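Local coordinates for Lmo0547 protein (Listeria monocytogenes, PDB 4R9N) that probably regulates transcription as a SorC-family DNA-binding protein, with this putative sugar-binding domain likely sensing a carbohydrate effector, at residues G56-K61 with D183-F188. Numbering follows the deposited sequence.
Sequences GISWGK and DINSRF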
# COMPACT_ATOMS: atom_id res chain seq x y z
N GLY A 56 -3.32 9.43 2.60
CA GLY A 56 -1.95 8.88 2.67
C GLY A 56 -1.76 7.87 1.53
O GLY A 56 -2.67 7.09 1.20
N ILE A 57 -0.60 7.92 0.90
CA ILE A 57 -0.25 7.07 -0.21
C ILE A 57 1.07 6.37 0.10
O ILE A 57 2.03 6.99 0.58
CB ILE A 57 -0.10 7.92 -1.49
CG1 ILE A 57 -1.35 8.73 -1.77
CG2 ILE A 57 0.28 7.10 -2.73
CD1 ILE A 57 -2.57 8.01 -2.22
N SER A 58 1.12 5.08 -0.21
CA SER A 58 2.36 4.34 -0.15
C SER A 58 3.15 4.43 -1.45
O SER A 58 3.21 5.48 -2.09
CB SER A 58 2.07 2.91 0.33
OG SER A 58 3.25 2.23 0.69
N TRP A 59 3.77 3.33 -1.87
CA TRP A 59 4.60 3.31 -3.04
C TRP A 59 4.40 2.03 -3.87
O TRP A 59 3.67 1.11 -3.46
CB TRP A 59 6.05 3.39 -2.53
CG TRP A 59 6.57 2.09 -2.18
CD1 TRP A 59 6.28 1.35 -1.05
CD2 TRP A 59 7.46 1.29 -2.97
NE1 TRP A 59 6.93 0.11 -1.12
CE2 TRP A 59 7.65 0.07 -2.29
CE3 TRP A 59 8.09 1.49 -4.21
CZ2 TRP A 59 8.47 -0.93 -2.80
CZ3 TRP A 59 8.91 0.49 -4.71
CH2 TRP A 59 9.07 -0.71 -4.02
N GLY A 60 5.06 1.95 -5.00
CA GLY A 60 5.13 0.69 -5.74
C GLY A 60 4.48 0.68 -7.08
O GLY A 60 3.82 1.61 -7.47
N LYS A 61 4.67 -0.41 -7.82
CA LYS A 61 4.17 -0.48 -9.16
C LYS A 61 2.67 -0.39 -9.25
O LYS A 61 2.17 0.24 -10.16
CB LYS A 61 4.64 -1.76 -9.89
CG LYS A 61 6.14 -1.78 -10.16
CD LYS A 61 6.61 -3.12 -10.76
CE LYS A 61 8.05 -2.96 -11.20
NZ LYS A 61 8.59 -4.19 -11.81
N ASP A 183 4.78 -7.89 2.84
CA ASP A 183 5.08 -6.52 3.26
C ASP A 183 4.02 -5.52 2.80
O ASP A 183 3.38 -5.72 1.81
CB ASP A 183 6.47 -6.06 2.86
CG ASP A 183 6.71 -6.07 1.38
OD1 ASP A 183 6.91 -7.18 0.82
OD2 ASP A 183 6.83 -4.97 0.78
N ILE A 184 3.82 -4.50 3.60
CA ILE A 184 2.93 -3.36 3.29
C ILE A 184 3.75 -2.14 3.74
O ILE A 184 4.27 -2.13 4.87
CB ILE A 184 1.56 -3.43 4.07
CG1 ILE A 184 0.66 -4.51 3.48
CG2 ILE A 184 0.86 -2.08 4.00
CD1 ILE A 184 -0.59 -4.78 4.31
N ASN A 185 3.92 -1.17 2.85
CA ASN A 185 4.62 0.08 3.17
C ASN A 185 6.04 -0.23 3.70
O ASN A 185 6.52 0.44 4.60
CB ASN A 185 3.81 0.93 4.16
CG ASN A 185 4.16 2.39 4.09
OD1 ASN A 185 4.29 2.97 2.98
ND2 ASN A 185 4.31 3.02 5.26
N SER A 186 6.68 -1.21 3.05
CA SER A 186 8.01 -1.68 3.40
C SER A 186 8.16 -2.15 4.86
O SER A 186 9.27 -2.11 5.42
CB SER A 186 9.08 -0.61 3.15
OG SER A 186 10.40 -1.15 3.30
N ARG A 187 7.07 -2.60 5.46
CA ARG A 187 7.12 -3.26 6.76
C ARG A 187 6.74 -4.75 6.53
O ARG A 187 5.70 -5.02 5.95
CB ARG A 187 6.16 -2.66 7.75
CG ARG A 187 6.39 -1.22 8.04
CD ARG A 187 7.79 -0.92 8.60
NE ARG A 187 7.90 0.48 8.99
CZ ARG A 187 8.10 0.94 10.22
NH1 ARG A 187 8.18 0.13 11.31
NH2 ARG A 187 8.17 2.24 10.37
N PHE A 188 7.62 -5.65 6.96
CA PHE A 188 7.59 -7.10 6.68
C PHE A 188 6.96 -7.81 7.83
O PHE A 188 7.41 -7.64 8.96
CB PHE A 188 9.03 -7.53 6.49
CG PHE A 188 9.61 -6.96 5.26
CD1 PHE A 188 9.38 -7.57 4.03
CD2 PHE A 188 10.35 -5.78 5.29
CE1 PHE A 188 9.87 -7.03 2.85
CE2 PHE A 188 10.82 -5.23 4.11
CZ PHE A 188 10.59 -5.86 2.91
O HOH W 1 2.68 -1.03 0.36
O HOH W 2 5.92 -2.55 0.50
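N185 reaches S58 across the contact with its side-chain amide. Its CB stays 3.7 Å from S58 OG. CG is anti to the backbone N (chi1 -156°), 3.5 Å from S58 OG. OD1 accepts a hydrogen bond from S58 OG at 2.6 Å and lies 3.5 Å from S58 CB. The C=O...O angle is 127°, and the hydroxyl lies 18° off the carbonyl plane. The other branch, ND2, donates to the backbone oxygens of L83 and L207. Both ends of the buried amide are held, and its rotation is probably fixed.

One water takes the backbone N-H of N185 (N to water 2.8 Å) and gives a weak bond to S58 OG. A second accepts from S186 N and donates to D183 OD2 at 2.6 Å. In one of its two conformers, W59 NE1 also donates to it, at a longer 3.3 Å. There the indole meets the turn through water, W59 NE1 lying 4.4 Å from S186 N. S186 OG, in one of two conformers, is hydrogen-bonded to Y166 OH.

N185 and S186 are the central residues of a type I' turn, the hairpin joining strands 180-184 and 187-190. S58 directly follows strand 54-57 of the parallel, Rossmann-like sheet; G60, two residues later, is the N-cap of helix 61-69. The hairpin tip sits at that strand's C-terminal end, with helix 160-163 against W59, D183 and F188.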